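Local structure of putative fumarylacetoacetate hydrolase family protein (Yersinia pestis, 3S52) at residues A[176-181]-A[188-193]; A[74-79]-A[169-174]; A[101-106]-A[150-155]. The protein is of unknown function but belongs to the fumarylacetoacetate hydrolase family, with a strand-rich fold built of two sheets and several helices. All coordinates share one frame; numbering follows the deposited sequence.

Contact 1: A[176-181]-A[188-193]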
# COMPACT_ATOMS: atom_id res chain seq x y z
N SER A 176 9.03 0.23 15.33
CA SER A 176 8.66 -0.93 16.12
C SER A 176 7.16 -1.16 15.98
O SER A 176 6.71 -2.26 15.67
CB SER A 176 9.05 -0.72 17.59
OG SER A 176 8.65 -1.82 18.38
N TYR A 177 6.40 -0.10 16.19
CA TYR A 177 4.95 -0.16 16.04
C TYR A 177 4.50 -0.67 14.66
O TYR A 177 3.70 -1.61 14.57
CB TYR A 177 4.31 1.19 16.37
CG TYR A 177 2.82 1.21 16.20
CD1 TYR A 177 1.98 0.53 17.08
CD2 TYR A 177 2.24 1.89 15.14
CE1 TYR A 177 0.59 0.54 16.91
CE2 TYR A 177 0.86 1.92 14.96
CZ TYR A 177 0.04 1.24 15.84
OH TYR A 177 -1.33 1.28 15.64
N MSE A 178 5.03 -0.06 13.59
CA MSE A 178 4.69 -0.48 12.22
C MSE A 178 4.91 -1.98 12.01
O MSE A 178 4.12 -2.65 11.35
CB MSE A 178 5.52 0.28 11.18
CG MSE A 178 5.26 1.77 11.10
SE MSE A 178 6.67 2.68 10.04
CE MSE A 178 5.75 4.43 9.82
N SER A 179 5.98 -2.49 12.57
CA SER A 179 6.34 -3.90 12.36
C SER A 179 5.35 -4.86 13.04
O SER A 179 5.42 -6.05 12.82
CB SER A 179 7.76 -4.19 12.86
OG SER A 179 7.78 -4.30 14.28
N ARG A 180 4.46 -4.34 13.89
CA ARG A 180 3.43 -5.20 14.50
C ARG A 180 2.40 -5.57 13.45
O ARG A 180 1.78 -6.62 13.52
CB ARG A 180 2.72 -4.50 15.65
CG ARG A 180 3.58 -4.26 16.90
CD ARG A 180 2.73 -3.60 18.00
NE ARG A 180 1.56 -4.42 18.32
CZ ARG A 180 0.43 -3.95 18.84
NH1 ARG A 180 0.29 -2.66 19.10
NH2 ARG A 180 -0.57 -4.79 19.09
N PHE A 181 2.23 -4.69 12.47
CA PHE A 181 1.26 -4.87 11.39
C PHE A 181 1.91 -5.42 10.13
O PHE A 181 1.39 -6.34 9.50
CB PHE A 181 0.47 -3.58 11.10
CG PHE A 181 -0.45 -3.18 12.21
CD1 PHE A 181 -1.78 -3.61 12.21
CD2 PHE A 181 0.01 -2.41 13.27
CE1 PHE A 181 -2.64 -3.25 13.24
CE2 PHE A 181 -0.83 -2.05 14.30
CZ PHE A 181 -2.16 -2.47 14.29
N ASP A 188 12.87 -1.93 2.46
CA ASP A 188 11.67 -1.12 2.65
C ASP A 188 12.08 0.24 3.18
O ASP A 188 13.15 0.40 3.76
CB ASP A 188 10.64 -1.77 3.56
CG ASP A 188 9.84 -2.89 2.86
OD1 ASP A 188 9.87 -2.98 1.61
OD2 ASP A 188 9.18 -3.67 3.56
N ILE A 189 11.22 1.23 2.98
CA ILE A 189 11.51 2.59 3.40
C ILE A 189 10.42 3.00 4.38
O ILE A 189 9.25 2.64 4.20
CB ILE A 189 11.52 3.54 2.17
CG1 ILE A 189 12.61 3.15 1.17
CG2 ILE A 189 11.66 4.99 2.60
CD1 ILE A 189 12.45 3.80 -0.21
N VAL A 190 10.80 3.76 5.40
CA VAL A 190 9.82 4.31 6.33
C VAL A 190 9.85 5.82 6.24
O VAL A 190 10.93 6.43 6.29
CB VAL A 190 10.11 3.88 7.77
CG1 VAL A 190 9.27 4.72 8.75
CG2 VAL A 190 9.84 2.39 7.93
N LEU A 191 8.67 6.42 6.05
CA LEU A 191 8.53 7.88 6.06
C LEU A 191 8.04 8.28 7.43
O LEU A 191 7.12 7.66 7.97
CB LEU A 191 7.55 8.35 4.99
CG LEU A 191 8.00 8.17 3.53
CD1 LEU A 191 7.09 8.96 2.59
CD2 LEU A 191 9.44 8.59 3.36
N THR A 192 8.67 9.29 8.01
CA THR A 192 8.46 9.63 9.41
C THR A 192 7.51 10.81 9.66
O THR A 192 7.33 11.24 10.80
CB THR A 192 9.80 9.87 10.11
OG1 THR A 192 10.46 10.97 9.47
CG2 THR A 192 10.68 8.63 10.02
N GLY A 193 6.93 11.37 8.61
CA GLY A 193 5.91 12.40 8.75
C GLY A 193 6.41 13.78 8.36
O GLY A 193 7.61 14.01 8.25

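Contact 2: A[74-79]-A[169-174]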
# COMPACT_ATOMS: atom_id res chain seq x y z
N ILE A 74 7.45 17.32 2.99
CA ILE A 74 8.83 16.87 3.14
C ILE A 74 8.93 15.99 4.40
O ILE A 74 8.24 16.24 5.39
CB ILE A 74 9.84 18.05 3.19
CG1 ILE A 74 11.28 17.55 3.08
CG2 ILE A 74 9.68 18.85 4.47
CD1 ILE A 74 12.33 18.66 3.11
N GLU A 75 9.76 14.95 4.34
CA GLU A 75 9.84 13.97 5.42
C GLU A 75 11.19 13.29 5.44
O GLU A 75 11.82 13.09 4.39
CB GLU A 75 8.74 12.89 5.28
CG GLU A 75 7.33 13.48 5.02
CD GLU A 75 6.19 12.52 5.32
OE1 GLU A 75 6.45 11.42 5.86
OE2 GLU A 75 5.01 12.87 5.03
N LEU A 76 11.63 12.92 6.64
CA LEU A 76 12.81 12.08 6.80
C LEU A 76 12.44 10.66 6.38
O LEU A 76 11.42 10.11 6.83
CB LEU A 76 13.28 12.09 8.27
CG LEU A 76 14.46 11.16 8.51
CD1 LEU A 76 15.72 11.75 7.91
CD2 LEU A 76 14.65 10.88 10.01
N ALA A 77 13.24 10.07 5.50
CA ALA A 77 13.01 8.68 5.08
C ALA A 77 14.09 7.79 5.70
O ALA A 77 15.25 8.16 5.75
CB ALA A 77 13.06 8.56 3.55
N VAL A 78 13.69 6.61 6.17
CA VAL A 78 14.59 5.68 6.82
C VAL A 78 14.61 4.40 6.00
O VAL A 78 13.56 3.86 5.65
CB VAL A 78 14.08 5.35 8.24
CG1 VAL A 78 15.02 4.40 8.95
CG2 VAL A 78 13.88 6.64 9.03
N LEU A 79 15.81 3.93 5.66
CA LEU A 79 15.97 2.70 4.89
C LEU A 79 16.21 1.53 5.83
O LEU A 79 17.12 1.56 6.67
CB LEU A 79 17.16 2.85 3.92
CG LEU A 79 17.54 1.67 3.00
CD1 LEU A 79 16.40 1.28 2.07
CD2 LEU A 79 18.78 2.00 2.19
N THR A 169 5.66 10.68 17.58
CA THR A 169 6.18 9.34 17.84
C THR A 169 7.57 9.26 17.21
O THR A 169 7.70 9.36 15.99
CB THR A 169 5.27 8.24 17.26
OG1 THR A 169 3.91 8.48 17.66
CG2 THR A 169 5.71 6.84 17.76
N PRO A 170 8.63 9.11 18.03
CA PRO A 170 10.02 9.08 17.56
C PRO A 170 10.27 7.89 16.64
O PRO A 170 9.49 6.94 16.66
CB PRO A 170 10.81 8.92 18.86
CG PRO A 170 9.92 9.45 19.91
CD PRO A 170 8.57 8.97 19.49
N ILE A 171 11.34 7.96 15.86
CA ILE A 171 11.64 6.97 14.82
C ILE A 171 11.60 5.51 15.26
O ILE A 171 10.95 4.67 14.65
CB ILE A 171 13.02 7.24 14.19
CG1 ILE A 171 13.00 8.56 13.39
CG2 ILE A 171 13.46 6.08 13.32
CD1 ILE A 171 14.39 9.07 13.06
N ILE A 172 12.34 5.20 16.32
CA ILE A 172 12.45 3.80 16.75
C ILE A 172 11.13 3.17 17.22
O ILE A 172 10.70 2.17 16.66
CB ILE A 172 13.60 3.63 17.76
CG1 ILE A 172 14.93 3.70 17.00
CG2 ILE A 172 13.48 2.30 18.48
CD1 ILE A 172 16.05 4.28 17.82
N PRO A 173 10.47 3.75 18.24
CA PRO A 173 9.15 3.22 18.59
C PRO A 173 8.16 3.23 17.42
O PRO A 173 7.27 2.37 17.36
CB PRO A 173 8.66 4.16 19.70
CG PRO A 173 9.60 5.38 19.66
CD PRO A 173 10.91 4.84 19.13
N LEU A 174 8.29 4.17 16.49
CA LEU A 174 7.37 4.20 15.35
C LEU A 174 7.58 2.95 14.50
O LEU A 174 6.63 2.23 14.15
CB LEU A 174 7.60 5.46 14.50
CG LEU A 174 6.74 5.59 13.23
CD1 LEU A 174 5.28 5.80 13.56
CD2 LEU A 174 7.25 6.75 12.37

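Contact 3: A[101-106]-A[150-155]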
# COMPACT_ATOMS: atom_id res chain seq x y z
N VAL A 101 15.70 11.84 2.35
CA VAL A 101 14.62 12.79 2.44
C VAL A 101 13.66 12.55 1.28
O VAL A 101 14.09 12.34 0.14
CB VAL A 101 15.12 14.24 2.47
CG1 VAL A 101 15.93 14.56 1.20
CG2 VAL A 101 13.96 15.22 2.64
N ALA A 102 12.37 12.54 1.58
CA ALA A 102 11.36 12.33 0.55
C ALA A 102 10.29 13.43 0.57
O ALA A 102 10.20 14.21 1.52
CB ALA A 102 10.69 10.96 0.72
N LEU A 103 9.50 13.46 -0.50
CA LEU A 103 8.25 14.21 -0.55
C LEU A 103 7.10 13.21 -0.56
O LEU A 103 6.99 12.39 -1.47
CB LEU A 103 8.17 15.04 -1.83
CG LEU A 103 9.26 16.09 -2.00
CD1 LEU A 103 9.08 16.84 -3.30
CD2 LEU A 103 9.25 17.05 -0.81
N ASP A 104 6.23 13.28 0.44
CA ASP A 104 5.05 12.45 0.39
C ASP A 104 4.06 13.37 -0.30
O ASP A 104 3.37 14.17 0.35
CB ASP A 104 4.64 12.12 1.84
CG ASP A 104 3.20 11.64 1.98
OD1 ASP A 104 2.55 11.27 0.97
OD2 ASP A 104 2.71 11.61 3.14
N LEU A 105 3.92 13.17 -1.62
CA LEU A 105 3.04 14.02 -2.42
C LEU A 105 1.62 13.54 -2.25
O LEU A 105 1.36 12.33 -2.29
CB LEU A 105 3.39 13.99 -3.91
CG LEU A 105 4.80 14.38 -4.39
CD1 LEU A 105 4.85 14.32 -5.90
CD2 LEU A 105 5.18 15.76 -3.90
N THR A 106 0.69 14.47 -2.11
CA THR A 106 -0.64 14.12 -1.69
C THR A 106 -1.65 14.86 -2.54
O THR A 106 -1.50 16.05 -2.78
CB THR A 106 -0.85 14.54 -0.22
OG1 THR A 106 0.09 13.85 0.61
CG2 THR A 106 -2.30 14.24 0.26
N LEU A 150 15.12 19.45 8.22
CA LEU A 150 14.53 19.28 6.90
C LEU A 150 14.06 20.64 6.42
O LEU A 150 13.40 21.36 7.17
CB LEU A 150 13.29 18.39 7.00
CG LEU A 150 13.38 16.99 7.57
CD1 LEU A 150 12.01 16.52 8.02
CD2 LEU A 150 13.96 16.06 6.53
N SER A 151 14.35 20.99 5.18
CA SER A 151 13.88 22.25 4.65
C SER A 151 13.50 22.10 3.19
O SER A 151 14.13 21.34 2.44
CB SER A 151 14.93 23.35 4.83
OG SER A 151 16.10 23.04 4.11
N LEU A 152 12.45 22.80 2.79
CA LEU A 152 12.00 22.74 1.42
C LEU A 152 11.81 24.17 1.01
O LEU A 152 11.09 24.90 1.68
CB LEU A 152 10.67 22.01 1.30
CG LEU A 152 10.00 22.10 -0.07
CD1 LEU A 152 10.92 21.47 -1.13
CD2 LEU A 152 8.65 21.41 -0.06
N THR A 153 12.50 24.56 -0.05
CA THR A 153 12.41 25.90 -0.62
C THR A 153 11.79 25.73 -2.00
O THR A 153 12.23 24.88 -2.77
CB THR A 153 13.81 26.54 -0.75
OG1 THR A 153 14.37 26.73 0.55
CG2 THR A 153 13.74 27.86 -1.45
N ILE A 154 10.76 26.51 -2.29
CA ILE A 154 10.13 26.47 -3.60
C ILE A 154 10.16 27.86 -4.21
O ILE A 154 9.68 28.83 -3.61
CB ILE A 154 8.69 25.94 -3.51
CG1 ILE A 154 8.69 24.46 -3.11
CG2 ILE A 154 7.98 26.08 -4.84
CD1 ILE A 154 7.32 23.85 -3.07
N ASN A 155 10.77 27.95 -5.40
CA ASN A 155 10.97 29.22 -6.10
C ASN A 155 11.60 30.25 -5.18
O ASN A 155 11.15 31.40 -5.10
CB ASN A 155 9.66 29.75 -6.70
CG ASN A 155 8.97 28.74 -7.60
OD1 ASN A 155 9.61 27.95 -8.31
ND2 ASN A 155 7.64 28.76 -7.59

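Contact 1: A[176-181]-A[188-193]
Met178, modelled as selenomethionine, reaches across from helix 171-181 and meets Val190 of strand 189-191, the two side chains coming tip to tip. The apolar contact centres on the selenium: Met178 SE lies 3.5 Å from Val190 CG1 and 3.8 Å from Val190 CG2, so it faces both methyls of the valine fork. The terminal methyl adds to the grip, with Met178 CE 3.7 Å from Val190 CG1. The side chain gets this far because it runs extended beyond CG, with chi2 and chi3 both at 167°. Met178 CE also lies 4.0 Å from Leu191 O of the same strand as Val190, a loose approach to the backbone, while the Leu191 side chain turns to the other face and packs on strand 21-26. Met178 itself also touches Val23 and Val25 of that strand.

Polar interactions keep to either partner's own surroundings. In the helix, Ser179 OG donates to Ser176 O at 2.7 Å, with the donor only 19° from the carbonyl plane, and the same hydroxyl also bonds to Ala87. Phe181 N bonds to Met178 O at 3.0 Å. On the strand side, Val190 pairs through its backbone with Val78 of strand 70-80, and Thr192 OG1 bonds to Leu76 O.

Tyr177 and Phe181 of the same helix face the second subunit: Tyr177 OH bonds to Lys123 of that subunit, and the Phe181 ring stacks on its Phe67.

Between these two segments the join is thus apolar, carried by one long side chain meeting a valine fork, while hydrogen bonds within the helix, and from the strand to its sheet neighbours, hold the backbones.

Contact 2: A[74-79]-A[169-174]
Ile171 and Leu76 cross at about a right angle where the first turn of helix 171-181 rests on strand 70-80. The closest atoms are methyl carbons, Leu76 CD2 lying 3.6 Å from Ile171 CD1. Leu76 gets there by stretching out from the strand: CG is anti to the backbone N (chi1 177°), and CD2 carries the line of the chain onward. Ile171 answers with its longer branch, which is likewise extended, as chi2 of 165° places CD1 far from the main chain.

The other branch of the isoleucine serves a second partner. Ile171 CG2 faces Val78 CG2 at 4.3 Å, a looser touch than the first. One forked side chain therefore bridges two residues of the strand that share a face, two positions apart, whose methyls Leu76 CD2 and Val78 CG2 are themselves 4.4 Å from each other. The contact is wholly apolar, and all three residues are buried. Its backbones stay well apart, 8.6 Å between Val78 CA and Ile171 CA, so across these two segments the contact is made by side chains.

Pro170 occupies the N-cap position. Pro170 O accepts from Leu174 N at 3.0 Å, closing the first turn, while Ile171 N is taken up by Gln146 OE1; the CB of Ile171 points toward the strand.

Around this contact, strand 70-80 runs inside the mixed sheet, paired antiparallel with 96-107 on one edge and with the short strands 189-191 and 199-201. The intervening residues Glu75 and Ala77 turn to its other face and pack on strand 189-191, whereas on the outer side of the helix Ile172 and Pro173 lean on Glu89 of helix 89-95.

Contact 3: A[101-106]-A[150-155]
Val101 has chi1 of 59°, which tucks CG1 between the backbone N and the carbonyl carbon and leaves CG2 anti to the N, aimed at Leu150. In Leu150, chi1 of -57° sets CG beside its own backbone N, and it is the CD2 branch that turns to the valine. The two side chains slide past each other in opposite directions, with Val101 CG2 and Leu150 CD2 4.0 Å apart. Further along, the CB of Leu103 leaves the strand neither toward nor away from the partner, yet its CD2 lies 4.5 Å from Leu152 CD2. The gap grows with it, from 7.9 Å between Val101 CA and Leu150 CA to 9.5 Å between Leu103 CA and Leu152 CA. These are side chains of two different sheets: strand 96-107 belongs to the mixed sheet and strand 149-154 to the antiparallel sheet of four strands, so the contact forms part of the apolar layer between them. Strand 206-211 fills in from the side, Leu207 against Leu103 and Leu211 against Leu150. Beyond the two apolar pairs, Asp104 leaves the interface and forms salt bridges with Lys49 and Lys125.

How the contacts relate
All three contacts are buried and apolar, and none lies at the surface. Contacts 1 and 2 pin the same helix, 171-181, to the mixed sheet, contact 2 at its first turn and contact 1 further along; their strands, 189-191 and 70-80, are neighbours in that sheet. Contact 3 uses the same sheet differently, joining it to the four-stranded antiparallel sheet, and lies across the chain's centre from contact 1. Branched aliphatic methyls make contacts 2 and 3, whereas contact 1 sets one long unbranched side chain, that of Met178, against such methyls. Polar chemistry gathers between the contacts: Glu75 of 74-79 bonds to Gly193 through one carboxylate oxygen and crowds Asp104 of 101-106 with the other.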